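Local coordinates for malyl-CoA lyase/beta-methylmalyl-CoA lyase (Methylobacterium extorquens, PDB 5UGR), which belongs to the HpcH/HpaI aldolase/citrate lyase family, with a TIM-barrel core, six chains in its assembly and a bound magnesium ion, at residues T276-I281 with R309-L314; G249-W254 with I315-A320; G294-S297 with L302-I305. All coordinates share one frame; numbering follows the deposited sequence. Where two conformers were deposited one is given.

Contact 1 (T276-I281 with R309-L314); sequences TKARRI and RMAEAL
Ala-278 and Ala-311 face each other where two helices cross, each CB pointing toward the other segment, and the two methyls lie 4.0 Å apart as CB of Ala-278 to CB of Ala-311. The CA atoms of Ala-278 and Ala-311 lie 4.6 Å apart, and alanine suits so close an approach because its side chain ends at CB. CB of Ala-278 also lies 3.8 Å from the backbone O of Ala-311, so the methyl rests partly on the opposing backbone. Around this centre two branched side chains close the packing, one from each helix. Ile-281, one turn on from Ala-278, brings its CG2 branch to CB of Ala-311 at 3.8 Å; CG2 stands anti to its own backbone N, while CG1, at chi1 -74°, lies beside that N and carries CD1 back to the same methyl. Leu-314 answers from the other helix: in one of its two conformers CD2 lies 4.0 Å from CB of Ala-278, a touch that the second conformer makes less certain.

The contact joins helices 272-291 and 305-322 as an alpha-alpha pair in the C-terminal part of the chain, following the last strand of the TIM barrel. The short segments run 121° apart in direction, with their axes 8.7 Å apart at closest approach. No hydrogen bond spans them, which fits an interface made mainly of buried methyl groups. Next to it, Leu-298 of strand 296-298 lies against Ile-281, and Pro-270 lies against Leu-314. On another side of helix 305-322, Met-310 packs on Ala-170 of the second subunit.

Contact 2 (G249-W254 with I315-A320); sequences GFEGKW and IQKADA
Glu-251 meets Lys-317 through a buried salt bridge between the loop leading into the last barrel strand and helix 305-322. Leading up to it, Gly-249 ends helix 235-248 in a Schellman motif; its positive phi, 122°, would press a CB against the preceding carbonyl, so glycine suits the turn. Phe-250 then packs on Cys-245 of that helix, and Glu-251 turns toward helix 305-322. With CG of Glu-251 anti to its backbone N (chi1 -173°) and the chain extended beyond, the two long side chains together bridge the 10.3 Å from CA of Glu-251 to CA of Lys-317. The lysine bends at chi2, chi3 and chi4 and crosses the glutamate at about a right angle, giving its NZ to the syn lone pair of Glu-251 OE1 at 2.7 Å. The other oxygen, Glu-251 OE2, accepts from a water at 2.7 Å and pairs with Arg-173 of the second subunit. Arg-12 O takes a further bond from Lys-317 NZ, so both charges have additional partners, which probably offsets the cost of burying them. Beyond Glu-251, Lys-253 NZ makes a salt bridge to Asp-226 OD2 of strand 223-226, and strand 252-255 is the eighth, closing the TIM barrel.

Contact 3 (G294-S297 with L302-I305); sequences GAVS and LIDI
Val-296 O accepts the backbone N-H of Ile-303 in a short, nearly straight bond, 2.8 Å from Ile-303 N to Val-296 O with 169° at the hydrogen. The donor is tilted 35° from the carbonyl plane, and CA of Leu-302 adds a CA-H...O contact, 3.4 Å to Val-296 O. The side chains of the two bonded residues lie on one face of the sheet: CG1 of Val-296, anti to its backbone N (chi1 175°), touches CB of Ile-303 at 4.0 Å. Both residues are branched at CB, a shape well suited to extended strands, and their apolar branches face the helices. On the opposite face, Leu-302 extends CD1 to CB of Ala-295 at 4.3 Å.

A water links the remaining backbone groups of this pair: it accepts from Val-296 N and donates to Ile-303 O, 2.7 Å from the water oxygen. These elements form a beta hairpin, an antiparallel pair of strands, 296-298 and 301-303, inserted between two helices. Ser-297 and Leu-302 form its non-hydrogen-bonded pair.

Farther out, the Val-296 and Ile-303 face is laid over those helices: Val-296 rests on Ala-284, Met-285 and Ala-288 of helix 272-291, and both residues touch Ile-308 of helix 305-322. Across the other face comes the second subunit, whose Tyr-84 packs on Ala-295 and Leu-302 and whose Pro-49 packs on Ser-297. Asp-304 is the N-cap of helix 305-322, its side chain capping a backbone N just beyond Ile-305; OD1 also bonds Ser-307 OG, and OD2 forms a salt bridge to Lys-106 of the second subunit.

Contacts 1 and 2 are buried, whereas contact 3 lies near the surface, its centre about 30 Å from the centre of the chain, against about 10 Å for the centre of contact 2. Helix 305-322 serves both buried contacts, pairing with helix 272-291 in one and with the loop entering the closing barrel strand in the other; the hairpin of contact 3 links these two helices. Their chemistry differs accordingly: apolar packing in contact 1, a charged pair in contact 2, backbone bonding and a water in contact 3. Contacts 1 and 2 meet at the Arg-279 to Asp-319 salt bridge, while Ile-281 packs on Ile-303 between contacts 1 and 3. Along the chain, 3 nests within 1, and 1 within 2.

Contact 1 (T276-I281 with R309-L314)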
loop_
_atom_site.group_PDB
_atom_site.type_symbol
_atom_site.label_atom_id
_atom_site.label_comp_id
_atom_site.label_asym_id
_atom_site.label_seq_id
_atom_site.Cartn_x
_atom_site.Cartn_y
_atom_site.Cartn_z
ATOM N N THR A 276 12.452 9.510 38.779
ATOM C CA THR A 276 13.787 9.100 39.214
ATOM C C THR A 276 14.489 8.152 38.247
ATOM O O THR A 276 15.662 8.420 37.871
ATOM C CB THR A 276 13.730 8.540 40.631
ATOM O OG1 THR A 276 13.362 9.635 41.485
ATOM C CG2 THR A 276 15.085 7.916 41.047
ATOM N N LYS A 277 13.759 7.152 37.744
ATOM C CA LYS A 277 14.344 6.250 36.742
ATOM C C LYS A 277 14.789 6.978 35.494
ATOM O O LYS A 277 15.885 6.693 34.944
ATOM C CB LYS A 277 13.395 5.122 36.363
ATOM C CG LYS A 277 13.926 4.200 35.271
ATOM C CD LYS A 277 13.093 2.952 35.021
ATOM C CE LYS A 277 14.033 1.872 34.461
ATOM N NZ LYS A 277 13.339 0.645 33.996
ATOM N N ALA A 278 13.938 7.874 35.002
ATOM C CA ALA A 278 14.304 8.703 33.858
ATOM C C ALA A 278 15.570 9.553 34.137
ATOM O O ALA A 278 16.469 9.637 33.273
ATOM C CB ALA A 278 13.133 9.564 33.348
ATOM N N ARG A 279 15.650 10.156 35.322
ATOM C CA ARG A 279 16.836 10.959 35.679
ATOM C C ARG A 279 18.091 10.112 35.728
ATOM O O ARG A 279 19.161 10.539 35.274
ATOM C CB ARG A 279 16.660 11.716 37.001
ATOM C CG ARG A 279 15.561 12.782 36.918
ATOM C CD ARG A 279 15.783 13.988 37.791
ATOM N NE ARG A 279 14.610 14.842 37.870
ATOM C CZ ARG A 279 14.331 15.900 37.087
ATOM N NH1 ARG A 279 15.132 16.305 36.075
ATOM N NH2 ARG A 279 13.200 16.569 37.336
ATOM N N ARG A 280 17.940 8.890 36.170
ATOM C CA ARG A 280 19.088 7.990 36.245
ATOM C C ARG A 280 19.529 7.502 34.891
ATOM O O ARG A 280 20.712 7.262 34.670
ATOM C CB ARG A 280 18.763 6.795 37.130
ATOM C CG ARG A 280 18.583 7.236 38.595
ATOM C CD ARG A 280 18.364 6.065 39.514
ATOM N NE ARG A 280 19.568 5.251 39.642
ATOM C CZ ARG A 280 19.627 3.921 39.436
ATOM N NH1 ARG A 280 18.563 3.220 39.164
ATOM N NH2 ARG A 280 20.787 3.274 39.508
ATOM N N ILE A 281 18.574 7.366 33.973
ATOM C CA ILE A 281 18.904 7.091 32.593
ATOM C C ILE A 281 19.760 8.232 32.008
ATOM O O ILE A 281 20.757 7.971 31.339
ATOM C CB ILE A 281 17.648 6.787 31.756
ATOM C CG1 ILE A 281 17.110 5.390 32.098
ATOM C CG2 ILE A 281 17.951 6.865 30.278
ATOM C CD1 ILE A 281 15.694 5.096 31.565
ATOM N N ARG A 309 15.052 8.230 24.509
ATOM C CA ARG A 309 14.125 9.248 24.047
ATOM C C ARG A 309 12.881 9.371 24.895
ATOM O O ARG A 309 12.416 10.502 25.151
ATOM C CB ARG A 309 13.826 9.108 22.551
ATOM C CG ARG A 309 15.035 9.316 21.674
ATOM C CD ARG A 309 14.832 9.054 20.191
ATOM N NE ARG A 309 15.948 9.596 19.401
ATOM C CZ ARG A 309 15.882 9.884 18.117
ATOM N NH1 ARG A 309 14.762 9.622 17.400
ATOM N NH2 ARG A 309 16.962 10.377 17.543
ATOM N N MET A 310 12.362 8.241 25.387
ATOM C CA MET A 310 11.259 8.280 26.348
ATOM C C MET A 310 11.631 8.955 27.638
ATOM O O MET A 310 10.830 9.689 28.213
ATOM C CB MET A 310 10.702 6.890 26.628
ATOM C CG MET A 310 10.070 6.266 25.430
ATOM S SD MET A 310 9.081 4.775 25.790
ATOM C CE MET A 310 7.578 5.524 26.488
ATOM N N ALA A 311 12.841 8.705 28.116
ATOM C CA ALA A 311 13.307 9.304 29.359
ATOM C C ALA A 311 13.455 10.817 29.221
ATOM O O ALA A 311 13.014 11.568 30.098
ATOM C CB ALA A 311 14.619 8.678 29.780
ATOM N N GLU A 312 14.006 11.247 28.093
ATOM C CA GLU A 312 14.153 12.677 27.850
ATOM C C GLU A 312 12.780 13.376 27.840
ATOM O O GLU A 312 12.623 14.450 28.418
ATOM C CB GLU A 312 14.894 12.929 26.534
ATOM C CG GLU A 312 16.354 12.562 26.563
ATOM C CD GLU A 312 17.066 12.643 25.228
ATOM O OE1 GLU A 312 16.395 12.438 24.186
ATOM O OE2 GLU A 312 18.311 12.840 25.253
ATOM N N ALA A 313 11.783 12.728 27.207
ATOM C CA ALA A 313 10.426 13.309 27.132
ATOM C C ALA A 313 9.792 13.403 28.534
ATOM O O ALA A 313 9.198 14.474 28.911
ATOM C CB ALA A 313 9.545 12.504 26.169
ATOM N N LEU A 314 9.947 12.339 29.325
ATOM C CA LEU A 314 9.361 12.346 30.665
ATOM C C LEU A 314 9.977 13.434 31.541
ATOM O O LEU A 314 9.265 14.091 32.317
ATOM C CB LEU A 314 9.481 11.002 31.352
ATOM C CG LEU A 314 8.849 10.912 32.744
ATOM C CD1 LEU A 314 7.361 11.212 32.678
ATOM C CD2 LEU A 314 9.123 9.526 33.299
#

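Contact 2 (G249-W254 with I315-A320)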
loop_
_atom_site.group_PDB
_atom_site.type_symbol
_atom_site.label_atom_id
_atom_site.label_comp_id
_atom_site.label_asym_id
_atom_site.label_seq_id
_atom_site.Cartn_x
_atom_site.Cartn_y
_atom_site.Cartn_z
ATOM N N GLY A 249 -1.142 3.941 29.958
ATOM C CA GLY A 249 -0.142 4.827 29.369
ATOM C C GLY A 249 -0.660 6.145 28.836
ATOM O O GLY A 249 0.115 6.872 28.192
ATOM N N PHE A 250 -1.953 6.442 29.003
ATOM C CA PHE A 250 -2.421 7.772 28.598
ATOM C C PHE A 250 -1.762 8.848 29.466
ATOM O O PHE A 250 -1.442 8.609 30.641
ATOM C CB PHE A 250 -3.931 7.908 28.750
ATOM C CG PHE A 250 -4.747 7.333 27.609
ATOM C CD1 PHE A 250 -4.703 5.969 27.286
ATOM C CD2 PHE A 250 -5.452 8.176 26.789
ATOM C CE1 PHE A 250 -5.411 5.462 26.193
ATOM C CE2 PHE A 250 -6.167 7.681 25.720
ATOM C CZ PHE A 250 -6.140 6.317 25.415
ATOM N N GLU A 251 -1.584 10.020 28.869
ATOM C CA GLU A 251 -0.832 11.106 29.477
ATOM C C GLU A 251 -1.672 12.211 30.045
ATOM O O GLU A 251 -1.139 13.036 30.796
ATOM C CB GLU A 251 0.053 11.674 28.311
ATOM C CG GLU A 251 1.012 12.665 28.657
ATOM C CD GLU A 251 2.065 12.775 27.585
ATOM O OE1 GLU A 251 2.619 13.872 27.609
ATOM O OE2 GLU A 251 2.315 11.731 26.883
ATOM N N GLY A 252 -2.966 12.265 29.677
ATOM C CA GLY A 252 -3.861 13.299 30.200
ATOM C C GLY A 252 -5.284 13.061 29.816
ATOM O O GLY A 252 -5.599 12.070 29.126
ATOM N N LYS A 253 -6.168 13.948 30.295
ATOM C CA LYS A 253 -7.602 13.812 30.065
ATOM C C LYS A 253 -8.248 15.185 30.005
ATOM O O LYS A 253 -7.788 16.181 30.639
ATOM C CB LYS A 253 -8.280 12.981 31.163
ATOM C CG LYS A 253 -9.745 12.613 30.945
ATOM C CD LYS A 253 -10.260 11.595 31.934
ATOM C CE LYS A 253 -11.741 11.319 31.799
ATOM N NZ LYS A 253 -12.078 10.887 30.419
ATOM N N TRP A 254 -9.343 15.235 29.217
ATOM C CA TRP A 254 -10.099 16.458 29.145
ATOM C C TRP A 254 -10.788 16.800 30.473
ATOM O O TRP A 254 -11.233 15.934 31.204
ATOM C CB TRP A 254 -11.176 16.408 28.065
ATOM C CG TRP A 254 -10.652 16.383 26.661
ATOM C CD1 TRP A 254 -9.415 15.977 26.206
ATOM C CD2 TRP A 254 -11.418 16.699 25.511
ATOM N NE1 TRP A 254 -9.370 16.066 24.837
ATOM C CE2 TRP A 254 -10.594 16.498 24.375
ATOM C CE3 TRP A 254 -12.719 17.129 25.331
ATOM C CZ2 TRP A 254 -11.055 16.720 23.091
ATOM C CZ3 TRP A 254 -13.184 17.354 24.075
ATOM C CH2 TRP A 254 -12.368 17.138 22.949
ATOM N N ILE A 315 11.285 13.624 31.433
ATOM C CA ILE A 315 11.953 14.665 32.200
ATOM C C ILE A 315 11.513 16.056 31.807
ATOM O O ILE A 315 11.348 16.932 32.664
ATOM C CB ILE A 315 13.459 14.513 32.174
ATOM C CG1 ILE A 315 13.893 13.260 32.956
ATOM C CG2 ILE A 315 14.153 15.741 32.773
ATOM C CD1 ILE A 315 13.238 13.028 34.318
ATOM N N GLN A 316 11.313 16.283 30.516
ATOM C CA GLN A 316 10.871 17.609 30.095
ATOM C C GLN A 316 9.519 17.935 30.734
ATOM O O GLN A 316 9.257 19.065 31.130
ATOM C CB GLN A 316 10.824 17.738 28.547
ATOM C CG GLN A 316 12.206 17.859 27.853
ATOM C CD GLN A 316 13.070 19.046 28.286
ATOM O OE1 GLN A 316 14.253 18.858 28.611
ATOM N NE2 GLN A 316 12.510 20.263 28.285
ATOM N N LYS A 317 8.657 16.939 30.785
ATOM C CA LYS A 317 7.355 17.014 31.462
ATOM C C LYS A 317 7.423 17.233 32.998
ATOM O O LYS A 317 6.708 18.102 33.559
ATOM C CB LYS A 317 6.479 15.788 31.071
ATOM C CG LYS A 317 5.724 15.878 29.728
ATOM C CD LYS A 317 6.523 15.462 28.483
ATOM C CE LYS A 317 5.877 14.395 27.605
ATOM N NZ LYS A 317 4.898 14.886 26.568
ATOM N N ALA A 318 8.308 16.498 33.677
ATOM C CA ALA A 318 8.553 16.680 35.110
ATOM C C ALA A 318 9.110 18.074 35.406
ATOM O O ALA A 318 8.760 18.733 36.396
ATOM C CB ALA A 318 9.515 15.610 35.623
ATOM N N ASP A 319 9.986 18.535 34.526
ATOM C CA ASP A 319 10.609 19.848 34.720
ATOM C C ASP A 319 9.535 20.911 34.600
ATOM O O ASP A 319 9.562 21.911 35.305
ATOM C CB ASP A 319 11.689 20.093 33.664
ATOM C CG ASP A 319 12.974 19.256 33.899
ATOM O OD1 ASP A 319 13.135 18.571 34.978
ATOM O OD2 ASP A 319 13.857 19.370 32.998
ATOM N N ALA A 320 8.603 20.733 33.656
ATOM C CA ALA A 320 7.502 21.711 33.476
ATOM C C ALA A 320 6.634 21.845 34.712
ATOM O O ALA A 320 6.199 22.929 35.081
ATOM C CB ALA A 320 6.637 21.313 32.298
HETATM O O HOH W 1 4.649 11.690 25.551
#

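Contact 3 (G294-S297 with L302-I305)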
loop_
_atom_site.group_PDB
_atom_site.type_symbol
_atom_site.label_atom_id
_atom_site.label_comp_id
_atom_site.label_asym_id
_atom_site.label_seq_id
_atom_site.Cartn_x
_atom_site.Cartn_y
_atom_site.Cartn_z
ATOM N N GLY A 294 29.819 3.715 23.669
ATOM C CA GLY A 294 28.625 4.014 22.871
ATOM C C GLY A 294 27.339 3.509 23.539
ATOM O O GLY A 294 26.251 4.131 23.417
ATOM N N ALA A 295 27.434 2.364 24.220
ATOM C CA ALA A 295 26.252 1.794 24.917
ATOM C C ALA A 295 26.080 2.361 26.381
ATOM O O ALA A 295 26.979 2.373 27.191
ATOM C CB ALA A 295 26.339 0.283 24.982
ATOM N N VAL A 296 24.876 2.772 26.665
ATOM C CA VAL A 296 24.434 3.247 27.960
ATOM C C VAL A 296 23.941 2.043 28.779
ATOM O O VAL A 296 23.187 1.204 28.291
ATOM C CB VAL A 296 23.321 4.273 27.744
ATOM C CG1 VAL A 296 22.715 4.724 29.064
ATOM C CG2 VAL A 296 23.808 5.444 26.899
ATOM N N SER A 297 24.364 1.963 30.036
ATOM C CA SER A 297 24.031 0.889 30.940
ATOM C C SER A 297 23.443 1.506 32.230
ATOM O O SER A 297 23.979 2.508 32.759
ATOM C CB SER A 297 25.395 0.202 31.326
ATOM O OG SER A 297 25.141 -0.890 32.040
ATOM N N LEU A 302 21.392 -2.682 29.290
ATOM C CA LEU A 302 21.553 -1.741 28.178
ATOM C C LEU A 302 20.298 -0.886 28.052
ATOM O O LEU A 302 19.194 -1.457 28.068
ATOM C CB LEU A 302 21.837 -2.487 26.864
ATOM C CG LEU A 302 22.081 -1.613 25.650
ATOM C CD1 LEU A 302 22.955 -2.302 24.607
ATOM C CD2 LEU A 302 20.792 -1.359 24.929
ATOM N N ILE A 303 20.469 0.429 27.942
ATOM C CA ILE A 303 19.364 1.339 27.755
ATOM C C ILE A 303 19.440 1.824 26.320
ATOM O O ILE A 303 20.356 2.541 25.956
ATOM C CB ILE A 303 19.388 2.539 28.725
ATOM C CG1 ILE A 303 19.551 2.095 30.181
ATOM C CG2 ILE A 303 18.120 3.356 28.537
ATOM C CD1 ILE A 303 18.473 1.174 30.716
ATOM N N ASP A 304 18.472 1.420 25.496
ATOM C CA ASP A 304 18.542 1.695 24.061
ATOM C C ASP A 304 18.043 3.117 23.698
ATOM O O ASP A 304 17.530 3.844 24.567
ATOM C CB ASP A 304 17.806 0.585 23.263
ATOM C CG ASP A 304 16.344 0.495 23.521
ATOM O OD1 ASP A 304 15.714 1.461 24.026
ATOM O OD2 ASP A 304 15.740 -0.532 23.062
ATOM N N ILE A 305 18.232 3.517 22.425
ATOM C CA ILE A 305 17.887 4.871 22.029
ATOM C C ILE A 305 16.383 5.147 22.185
ATOM O O ILE A 305 16.005 6.247 22.602
ATOM C CB ILE A 305 18.405 5.194 20.612
ATOM C CG1 ILE A 305 18.186 6.648 20.243
ATOM C CG2 ILE A 305 17.784 4.257 19.534
ATOM C CD1 ILE A 305 18.922 7.067 18.985
HETATM O O HOH W 2 22.634 2.683 24.437
#